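Local structure of putative methyl-accepting chemotaxis signal transduction protein (Campylobacter jejuni, 6W3O) at residues V140-K145 with G158-S163. The protein probably serves as a chemoreceptor whose sensor region binds an amino-acid ligand, here 4-methylisoleucine, and passes the signal on to the chemotaxis machinery. Residues are numbered along the deposited sequence; the frame is centred on the assembly and turned at random.
Sequences VITYSK and GVDIPS. With SKG (4-methylisoleucine), chain C.
In the antiparallel hairpin formed by strands 139-149 and 152-162, part of the ligand-binding sheet, Thr142 and Asp160 make a non-hydrogen-bonded pair whose side chains lie alongside one another on the ligand face. The Thr142 hydroxyl OG1 donates to Asp160 OD1 over 2.6 Å, arriving from above the carboxylate plane, 50° out of it. A chi1 of -63° sets OG1 beside the backbone N, where it can reach OD1; Tyr131 OH, itself bonded to the ligand, is hydrogen-bonded to OG1 too. The other carboxylate oxygen, Asp160 OD2, accepts a 2.7 Å bond from the ligand's amino N; its negative charge suits an amino group that is probably protonated and probably makes the nearby like charge of Asp133, another ligand partner, tolerable. Tyr82 OH on OD1 and Asn80 ND2 on OD2 help fix the carboxylate's rotation. Val140 braces the aspartate stem, its CB 4.0 Å from Asp160 CB. Flanking this pair, Ile141 with Ile161 and Tyr143 with Val159 each exchange two backbone bonds; Ile141 N to Ile161 O spans 2.9 Å. Their largely apolar side chains lie on the other face: Tyr143 CE1 meets Ile161 CG1 obliquely at 3.8 Å, and Tyr143 and Val159 pack on helix 4-48, where Asn36 binds the tyrosine hydroxyl. A sheet with one face on the long helix and an aspartate gripping the ligand's amino group on the other is characteristic of amino-acid-binding Cache sensor domains.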
ATOM      1  N   VAL A 140      -5.284   6.513  -4.775  1.00 12.36           N
ATOM      2  CA  VAL A 140      -5.574   5.070  -4.635  1.00 12.04           C
ATOM      3  C   VAL A 140      -4.314   4.267  -4.789  1.00 10.94           C
ATOM      4  O   VAL A 140      -3.350   4.700  -5.442  1.00 12.87           O
ATOM      5  CB  VAL A 140      -6.623   4.574  -5.633  1.00 11.68           C
ATOM      6  CG1 VAL A 140      -7.960   5.270  -5.390  1.00 12.58           C
ATOM      7  CG2 VAL A 140      -6.154   4.741  -7.054  1.00 13.47           C
ATOM      8  N   ILE A 141      -4.322   3.083  -4.170  1.00 10.38           N
ATOM      9  CA  ILE A 141      -3.406   2.007  -4.493  1.00 10.40           C
ATOM     10  C   ILE A 141      -4.243   0.961  -5.252  1.00  9.27           C
ATOM     11  O   ILE A 141      -5.347   0.623  -4.791  1.00 10.33           O
ATOM     12  CB  ILE A 141      -2.876   1.409  -3.192  1.00 10.52           C
ATOM     13  CG1 ILE A 141      -1.987   2.423  -2.464  1.00 12.22           C
ATOM     14  CG2 ILE A 141      -2.085   0.156  -3.478  1.00 10.23           C
ATOM     15  CD1 ILE A 141      -1.717   2.095  -1.011  1.00 14.11           C
ATOM     16  N   THR A 142      -3.734   0.550  -6.412  1.00  9.24           N
ATOM     17  CA  THR A 142      -4.434  -0.391  -7.260  1.00  9.63           C
ATOM     18  C   THR A 142      -3.769  -1.752  -7.163  1.00  9.20           C
ATOM     19  O   THR A 142      -2.545  -1.888  -7.243  1.00 10.10           O
ATOM     20  CB  THR A 142      -4.488   0.117  -8.707  1.00 10.15           C
ATOM     21  OG1 THR A 142      -5.226   1.334  -8.734  1.00 10.29           O
ATOM     22  CG2 THR A 142      -5.123  -0.942  -9.657  1.00 11.01           C
ATOM     23  N   TYR A 143      -4.615  -2.757  -7.008  1.00  8.07           N
ATOM     24  CA  TYR A 143      -4.227  -4.169  -7.078  1.00  8.43           C
ATOM     25  C   TYR A 143      -4.825  -4.699  -8.374  1.00  9.10           C
ATOM     26  O   TYR A 143      -6.024  -4.615  -8.574  1.00  9.37           O
ATOM     27  CB  TYR A 143      -4.855  -4.913  -5.882  1.00  8.07           C
ATOM     28  CG  TYR A 143      -4.446  -4.364  -4.562  1.00  8.65           C
ATOM     29  CD1 TYR A 143      -5.068  -3.234  -4.046  1.00  8.78           C
ATOM     30  CD2 TYR A 143      -3.334  -4.868  -3.888  1.00  9.76           C
ATOM     31  CE1 TYR A 143      -4.620  -2.651  -2.874  1.00  9.65           C
ATOM     32  CE2 TYR A 143      -2.862  -4.251  -2.723  1.00 10.66           C
ATOM     33  CZ  TYR A 143      -3.531  -3.166  -2.223  1.00  9.03           C
ATOM     34  OH  TYR A 143      -3.124  -2.560  -1.015  1.00 12.23           O
ATOM     35  N   SER A 144      -3.977  -5.189  -9.263  1.00  9.42           N
ATOM     36  CA  SER A 144      -4.447  -5.705 -10.539  1.00  9.28           C
ATOM     37  C   SER A 144      -4.013  -7.128 -10.774  1.00  9.69           C
ATOM     38  O   SER A 144      -2.987  -7.589 -10.261  1.00 10.55           O
ATOM     39  CB  SER A 144      -4.097  -4.817 -11.716  1.00 10.30           C
ATOM     40  OG  SER A 144      -2.714  -4.696 -11.859  1.00 11.21           O
ATOM     41  N   LYS A 145      -4.786  -7.837 -11.583  1.00  9.17           N
ATOM     42  CA  LYS A 145      -4.524  -9.270 -11.789  1.00  9.58           C
ATOM     43  C   LYS A 145      -5.120  -9.665 -13.161  1.00  9.42           C
ATOM     44  O   LYS A 145      -6.313  -9.439 -13.423  1.00 10.06           O
ATOM     45  CB  LYS A 145      -5.206 -10.079 -10.692  1.00 10.87           C
ATOM     46  CG  LYS A 145      -4.938 -11.573 -10.729  1.00 13.55           C
ATOM     47  CD  LYS A 145      -3.483 -11.875 -10.527  1.00 12.63           C
ATOM     48  CE  LYS A 145      -3.233 -13.270  -9.949  1.00 13.46           C
ATOM     49  NZ  LYS A 145      -3.419 -14.305 -10.986  1.00 12.98           N
ATOM     50  N   GLY A 158      -8.992  -4.942 -11.758  1.00  8.12           N
ATOM     51  CA  GLY A 158      -8.392  -3.915 -10.899  1.00  8.23           C
ATOM     52  C   GLY A 158      -9.269  -3.621  -9.727  1.00  7.71           C
ATOM     53  O   GLY A 158     -10.499  -3.593  -9.813  1.00  8.36           O
ATOM     54  N   VAL A 159      -8.607  -3.342  -8.596  1.00  7.93           N
ATOM     55  CA  VAL A 159      -9.242  -2.970  -7.334  1.00  8.42           C
ATOM     56  C   VAL A 159      -8.518  -1.751  -6.804  1.00  7.82           C
ATOM     57  O   VAL A 159      -7.298  -1.778  -6.600  1.00  8.65           O
ATOM     58  CB  VAL A 159      -9.164  -4.124  -6.308  1.00  8.54           C
ATOM     59  CG1 VAL A 159      -9.706  -3.658  -4.973  1.00  9.27           C
ATOM     60  CG2 VAL A 159      -9.881  -5.340  -6.803  1.00  9.43           C
ATOM     61  N   ASP A 160      -9.249  -0.632  -6.644  1.00  8.56           N
ATOM     62  CA  ASP A 160      -8.661   0.599  -6.124  1.00  8.32           C
ATOM     63  C   ASP A 160      -9.090   0.826  -4.683  1.00  9.36           C
ATOM     64  O   ASP A 160     -10.285   0.938  -4.384  1.00  9.70           O
ATOM     65  CB  ASP A 160      -9.160   1.815  -6.949  1.00  8.68           C
ATOM     66  CG  ASP A 160      -8.735   1.821  -8.396  1.00  8.88           C
ATOM     67  OD1 ASP A 160      -7.839   1.043  -8.781  1.00  9.67           O
ATOM     68  OD2 ASP A 160      -9.371   2.603  -9.153  1.00 11.16           O
ATOM     69  N   ILE A 161      -8.095   0.895  -3.802  1.00  9.55           N
ATOM     70  CA  ILE A 161      -8.309   1.158  -2.405  1.00  9.56           C
ATOM     71  C   ILE A 161      -7.731   2.543  -2.089  1.00 10.72           C
ATOM     72  O   ILE A 161      -6.603   2.823  -2.440  1.00 11.37           O
ATOM     73  CB  ILE A 161      -7.586   0.112  -1.541  1.00  9.96           C
ATOM     74  CG1 ILE A 161      -8.020  -1.311  -1.937  1.00 10.25           C
ATOM     75  CG2 ILE A 161      -7.852   0.373  -0.053  1.00 11.83           C
ATOM     76  CD1 ILE A 161      -9.486  -1.608  -1.717  1.00 11.87           C
ATOM     77  N   PRO A 162      -8.492   3.428  -1.400  1.00 11.37           N
ATOM     78  CA  PRO A 162      -7.926   4.735  -1.083  1.00 13.14           C
ATOM     79  C   PRO A 162      -6.633   4.611  -0.286  1.00 11.37           C
ATOM     80  O   PRO A 162      -6.563   3.838   0.697  1.00 12.10           O
ATOM     81  CB  PRO A 162      -9.025   5.380  -0.216  1.00 15.69           C
ATOM     82  CG  PRO A 162     -10.307   4.742  -0.678  1.00 17.22           C
ATOM     83  CD  PRO A 162      -9.879   3.310  -0.923  1.00 13.93           C
ATOM     84  N   SER A 163      -5.580   5.285  -0.736  1.00 11.92           N
ATOM     85  CA  SER A 163      -4.330   5.314   0.015  1.00 12.91           C
ATOM     86  C   SER A 163      -4.467   5.892   1.411  1.00 11.55           C
ATOM     87  O   SER A 163      -3.762   5.447   2.329  1.00 12.75           O
ATOM     88  CB  SER A 163      -3.209   6.005  -0.755  1.00 17.81           C
ATOM     89  OG  SER A 163      -3.648   7.238  -1.132  1.00 20.59           O
TER
HETATM   90  N   SKG C 301      -7.925   3.836 -11.124  1.00 12.95           N
HETATM   91  CA  SKG C 301      -7.905   3.447 -12.546  1.00 11.66           C
HETATM   92  C   SKG C 301      -7.062   4.515 -13.246  1.00 13.72           C
HETATM   93  O   SKG C 301      -7.119   5.713 -12.873  1.00 14.15           O
HETATM   94  CB  SKG C 301      -9.356   3.304 -13.052  1.00 15.16           C
HETATM   95  CG  SKG C 301      -9.349   2.743 -14.487  1.00 16.05           C
HETATM   96  CD1 SKG C 301     -10.667   1.995 -14.696  1.00 18.89           C
HETATM   97  CD2 SKG C 301      -9.166   3.891 -15.531  1.00 19.78           C
HETATM   98  OXT SKG C 301      -6.309   4.189 -14.200  1.00 14.35           O
HETATM   99  CAE SKG C 301     -10.219   4.549 -12.868  1.00 19.08           C